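Local coordinates for protein dual specificity phosphatase 28 (Homo sapiens, PDB 5Y15) that belongs to the dual-specificity protein phosphatases, hydrolysing a synthetic aryl phosphate in vitro but showing almost no activity on phosphotyrosine, at residues A[44-56]-A[118-132]. The protein carries 2 engineered substitutions. Residues are numbered along the deposited sequence; the frame is centred on the assembly and turned at random.
Engineered in segment 118-132: Ser124 (natural residue Cys). With PO4 (phosphate ion), chain C.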
loop_
_atom_site.group_PDB
_atom_site.type_symbol
_atom_site.label_atom_id
_atom_site.label_comp_id
_atom_site.label_asym_id
_atom_site.label_seq_id
_atom_site.Cartn_x
_atom_site.Cartn_y
_atom_site.Cartn_z
ATOM N N ALA A 44 -17.507 2.772 7.590
ATOM C CA ALA A 44 -18.329 2.518 6.423
ATOM C C ALA A 44 -18.040 1.091 5.999
ATOM O O ALA A 44 -17.105 0.464 6.519
ATOM C CB ALA A 44 -18.004 3.521 5.304
ATOM N N PRO A 45 -18.798 0.547 5.056
ATOM C CA PRO A 45 -18.556 -0.843 4.652
ATOM C C PRO A 45 -17.109 -1.086 4.254
ATOM O O PRO A 45 -16.495 -0.281 3.551
ATOM C CB PRO A 45 -19.511 -1.024 3.466
ATOM C CG PRO A 45 -20.636 -0.110 3.813
ATOM C CD PRO A 45 -19.968 1.103 4.345
ATOM N N SER A 46 -16.550 -2.168 4.783
ATOM C CA SER A 46 -15.204 -2.636 4.482
ATOM C C SER A 46 -14.107 -1.642 4.895
ATOM O O SER A 46 -12.957 -1.786 4.480
ATOM C CB SER A 46 -15.090 -2.990 2.996
ATOM O OG SER A 46 -15.696 -4.251 2.742
ATOM N N LEU A 47 -14.425 -0.686 5.764
ATOM C CA LEU A 47 -13.518 0.392 6.140
ATOM C C LEU A 47 -13.564 0.629 7.645
ATOM O O LEU A 47 -14.603 1.041 8.169
ATOM C CB LEU A 47 -13.908 1.676 5.404
ATOM C CG LEU A 47 -13.136 2.912 5.834
ATOM C CD1 LEU A 47 -11.686 2.804 5.304
ATOM C CD2 LEU A 47 -13.861 4.187 5.367
ATOM N N PHE A 48 -12.439 0.398 8.335
ATOM C CA PHE A 48 -12.317 0.622 9.775
ATOM C C PHE A 48 -11.185 1.593 10.090
ATOM O O PHE A 48 -10.137 1.575 9.445
ATOM C CB PHE A 48 -12.031 -0.669 10.533
ATOM C CG PHE A 48 -13.053 -1.729 10.319
ATOM C CD1 PHE A 48 -12.988 -2.555 9.204
ATOM C CD2 PHE A 48 -14.098 -1.893 11.219
ATOM C CE1 PHE A 48 -13.929 -3.544 9.002
ATOM C CE2 PHE A 48 -15.052 -2.884 11.023
ATOM C CZ PHE A 48 -14.966 -3.710 9.911
ATOM N N LEU A 49 -11.389 2.387 11.137
ATOM C CA LEU A 49 -10.429 3.344 11.645
ATOM C C LEU A 49 -9.976 2.870 13.024
ATOM O O LEU A 49 -10.756 2.266 13.766
ATOM C CB LEU A 49 -11.060 4.739 11.742
ATOM C CG LEU A 49 -10.204 5.915 12.210
ATOM C CD1 LEU A 49 -10.785 7.171 11.670
ATOM C CD2 LEU A 49 -10.075 6.017 13.730
ATOM N N GLY A 50 -8.712 3.125 13.373
ATOM C CA GLY A 50 -8.238 2.662 14.666
ATOM C C GLY A 50 -7.087 3.463 15.242
ATOM O O GLY A 50 -6.402 4.220 14.550
ATOM N N SER A 51 -6.863 3.259 16.531
ATOM C CA SER A 51 -5.755 3.899 17.227
ATOM C C SER A 51 -4.633 2.891 17.361
ATOM O O SER A 51 -4.709 1.788 16.817
ATOM C CB SER A 51 -6.159 4.390 18.617
ATOM O OG SER A 51 -6.627 3.296 19.385
ATOM N N ALA A 52 -3.570 3.290 18.077
ATOM C CA ALA A 52 -2.413 2.436 18.320
ATOM C C ALA A 52 -2.854 1.030 18.692
ATOM O O ALA A 52 -2.215 0.045 18.311
ATOM C CB ALA A 52 -1.498 3.011 19.420
ATOM N N ARG A 53 -3.943 0.923 19.450
ATOM C CA ARG A 53 -4.375 -0.388 19.904
ATOM C C ARG A 53 -4.932 -1.247 18.775
ATOM O O ARG A 53 -4.963 -2.475 18.915
ATOM C CB ARG A 53 -5.414 -0.196 21.008
ATOM C CG ARG A 53 -4.946 0.872 22.019
ATOM C CD ARG A 53 -3.829 0.322 22.904
ATOM N NE ARG A 53 -3.288 1.271 23.885
ATOM C CZ ARG A 53 -3.434 1.178 25.210
ATOM N NH1 ARG A 53 -4.120 0.176 25.743
ATOM N NH2 ARG A 53 -2.881 2.084 26.013
ATOM N N ALA A 54 -5.296 -0.635 17.637
ATOM C CA ALA A 54 -5.968 -1.363 16.558
ATOM C C ALA A 54 -5.094 -2.462 15.966
ATOM O O ALA A 54 -5.550 -3.596 15.782
ATOM C CB ALA A 54 -6.400 -0.396 15.457
ATOM N N ALA A 55 -3.829 -2.153 15.659
ATOM C CA ALA A 55 -2.989 -3.151 15.008
ATOM C C ALA A 55 -2.702 -4.332 15.923
ATOM O O ALA A 55 -2.348 -5.409 15.427
ATOM C CB ALA A 55 -1.687 -2.517 14.528
ATOM N N GLY A 56 -2.874 -4.155 17.237
ATOM C CA GLY A 56 -2.706 -5.161 18.263
ATOM C C GLY A 56 -3.965 -5.921 18.622
ATOM O O GLY A 56 -3.964 -6.660 19.613
ATOM N N GLY A 118 -12.108 -7.899 0.726
ATOM C CA GLY A 118 -11.604 -7.723 2.059
ATOM C C GLY A 118 -12.004 -6.382 2.631
ATOM O O GLY A 118 -12.915 -5.707 2.137
ATOM N N ALA A 119 -11.298 -5.987 3.679
ATOM C CA ALA A 119 -11.575 -4.743 4.371
ATOM C C ALA A 119 -10.259 -4.076 4.723
ATOM O O ALA A 119 -9.221 -4.724 4.815
ATOM C CB ALA A 119 -12.393 -4.990 5.645
ATOM N N CYS A 120 -10.308 -2.776 4.953
ATOM C CA CYS A 120 -9.114 -2.031 5.296
ATOM C C CYS A 120 -9.237 -1.536 6.716
ATOM O O CYS A 120 -10.320 -1.151 7.166
ATOM C CB CYS A 120 -8.888 -0.804 4.410
ATOM S SG CYS A 120 -8.824 -1.124 2.660
ATOM N N LEU A 121 -8.097 -1.507 7.395
ATOM C CA LEU A 121 -7.973 -0.846 8.677
ATOM C C LEU A 121 -7.007 0.305 8.448
ATOM O O LEU A 121 -5.887 0.089 7.979
ATOM C CB LEU A 121 -7.445 -1.802 9.754
ATOM C CG LEU A 121 -6.790 -1.053 10.901
ATOM C CD1 LEU A 121 -7.869 -0.371 11.737
ATOM C CD2 LEU A 121 -5.849 -1.936 11.751
ATOM N N VAL A 122 -7.460 1.521 8.709
ATOM C CA VAL A 122 -6.631 2.718 8.660
ATOM C C VAL A 122 -6.386 3.105 10.106
ATOM O O VAL A 122 -7.345 3.285 10.865
ATOM C CB VAL A 122 -7.322 3.871 7.915
ATOM C CG1 VAL A 122 -6.449 5.093 7.878
ATOM C CG2 VAL A 122 -7.713 3.467 6.488
ATOM N N TYR A 123 -5.122 3.231 10.506
ATOM C CA TYR A 123 -4.877 3.570 11.897
ATOM C C TYR A 123 -3.709 4.527 12.050
ATOM O O TYR A 123 -2.786 4.566 11.234
ATOM C CB TYR A 123 -4.657 2.323 12.742
ATOM C CG TYR A 123 -3.342 1.616 12.555
ATOM C CD1 TYR A 123 -3.180 0.678 11.548
ATOM C CD2 TYR A 123 -2.278 1.844 13.425
ATOM C CE1 TYR A 123 -1.981 0.014 11.380
ATOM C CE2 TYR A 123 -1.081 1.181 13.275
ATOM C CZ TYR A 123 -0.936 0.261 12.248
ATOM O OH TYR A 123 0.260 -0.415 12.087
ATOM N N SER A 124 -3.776 5.305 13.119
ATOM C CA SER A 124 -2.715 6.208 13.513
ATOM C C SER A 124 -2.577 6.052 15.016
ATOM O O SER A 124 -3.290 5.256 15.637
ATOM C CB SER A 124 -3.004 7.657 13.094
ATOM O OG SER A 124 -4.185 8.142 13.715
ATOM N N LYS A 125 -1.609 6.744 15.605
ATOM C CA LYS A 125 -1.376 6.564 17.036
ATOM C C LYS A 125 -2.648 6.828 17.837
ATOM O O LYS A 125 -3.193 5.927 18.486
ATOM C CB LYS A 125 -0.239 7.464 17.501
ATOM C CG LYS A 125 0.196 7.229 18.945
ATOM C CD LYS A 125 1.190 8.313 19.322
ATOM C CE LYS A 125 1.183 8.587 20.805
ATOM N NZ LYS A 125 2.092 9.721 21.067
ATOM N N ASN A 126 -3.149 8.059 17.763
ATOM C CA ASN A 126 -4.326 8.465 18.521
ATOM C C ASN A 126 -5.646 8.080 17.848
ATOM O O ASN A 126 -6.698 8.147 18.494
ATOM C CB ASN A 126 -4.254 9.968 18.803
ATOM C CG ASN A 126 -3.013 10.345 19.640
ATOM O OD1 ASN A 126 -2.622 9.596 20.527
ATOM N ND2 ASN A 126 -2.407 11.497 19.361
ATOM N N GLY A 127 -5.635 7.727 16.565
ATOM C CA GLY A 127 -6.890 7.424 15.872
ATOM C C GLY A 127 -7.787 8.635 15.771
ATOM O O GLY A 127 -9.014 8.523 15.895
ATOM N N ARG A 128 -7.193 9.795 15.521
ATOM C CA ARG A 128 -7.895 11.067 15.523
ATOM C C ARG A 128 -7.548 11.978 14.350
ATOM O O ARG A 128 -8.448 12.640 13.827
ATOM C CB ARG A 128 -7.613 11.783 16.851
ATOM C CG ARG A 128 -7.791 13.280 16.854
ATOM C CD ARG A 128 -7.457 13.835 18.239
ATOM N NE ARG A 128 -6.059 14.217 18.405
ATOM C CZ ARG A 128 -5.242 13.701 19.322
ATOM N NH1 ARG A 128 -5.694 12.782 20.171
ATOM N NH2 ARG A 128 -3.977 14.118 19.405
ATOM N N SER A 129 -6.309 11.990 13.867
ATOM C CA SER A 129 -5.913 12.921 12.818
ATOM C C SER A 129 -5.512 12.215 11.524
ATOM O O SER A 129 -6.247 12.243 10.532
ATOM C CB SER A 129 -4.771 13.801 13.329
ATOM O OG SER A 129 -4.468 14.839 12.418
ATOM N N ARG A 130 -4.327 11.606 11.508
ATOM C CA ARG A 130 -3.811 10.999 10.285
ATOM C C ARG A 130 -4.775 9.971 9.700
ATOM O O ARG A 130 -5.063 9.985 8.494
ATOM C CB ARG A 130 -2.438 10.378 10.557
ATOM C CG ARG A 130 -1.343 11.447 10.614
ATOM C CD ARG A 130 -0.016 10.904 11.166
ATOM N NE ARG A 130 -0.178 10.350 12.504
ATOM C CZ ARG A 130 0.817 9.894 13.264
ATOM N NH1 ARG A 130 2.084 9.914 12.830
ATOM N NH2 ARG A 130 0.532 9.411 14.462
ATOM N N SER A 131 -5.226 9.024 10.530
ATOM C CA SER A 131 -6.095 7.968 10.054
ATOM C C SER A 131 -7.473 8.507 9.688
ATOM O O SER A 131 -8.105 8.001 8.756
ATOM C CB SER A 131 -6.198 6.885 11.113
ATOM O OG SER A 131 -6.704 7.461 12.308
ATOM N N ALA A 132 -7.926 9.558 10.372
ATOM C CA ALA A 132 -9.213 10.140 10.033
ATOM C C ALA A 132 -9.135 10.844 8.693
ATOM O O ALA A 132 -10.087 10.790 7.899
ATOM C CB ALA A 132 -9.663 11.114 11.124
HETATM P P PO4 C . -3.133 10.762 15.168
HETATM O O1 PO4 C . -4.458 10.042 14.953
HETATM O O2 PO4 C . -3.323 11.988 16.038
HETATM O O3 PO4 C . -2.653 11.256 13.836
HETATM O O4 PO4 C . -2.237 9.723 15.825
#
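Phe48 and Leu121 pair at the middle of two parallel strands, 47-50 and 119-123. Phe48 N donates to Cys120 O, and Val122 N to Phe48 O at 2.8 Å. The ladder runs on through Gly50 N to Val122 O and Ser124 N to Gly50 O. Past the strands, Ala52 N reaches Lys125 O at 2.7 Å.

Phe48, Leu121 and Tyr123 lie on one face of the sheet. The Phe48 ring turns its edge to Ala119 CB, 4.0 Å from CE1. Ala54 CB packs on Leu121 CD1. Ala55 CB sits over one face of the Tyr123 ring, 4.1 Å from the centroid, in a CH-pi contact. Gly50 leaves room here for Ala54. Tyr123 OH is hydrogen-bonded to Pro77 O.

Leu47, Leu49 and Val122 occupy the other face. With chi1 at -178°, Leu49 extends its branch toward Gly127 and the first turn of helix 130-142. Leu49 CD2 lies 3.5 Å from Gly127 O, and Leu49 CD1 3.7 Å from Ala132 CA. Helices 100-115 and 130-142 cover this face through Met110 and Cys135.

Strand 119-123 leads into the PTP signature loop, where engineered Ser124 replaces the cysteine inferred to form the phosphocysteine intermediate. The loop wraps a phosphate ion. Asn126 N and Arg130 N donate to it, as do Arg130 NE and NH2, the latter 3.1 Å from O4. Arg130 NH1 is held by Val91 O. Backbone amides and one arginine thus gather on the anion, a setting that would probably stabilise the negative charge of a bound phosphoryl group.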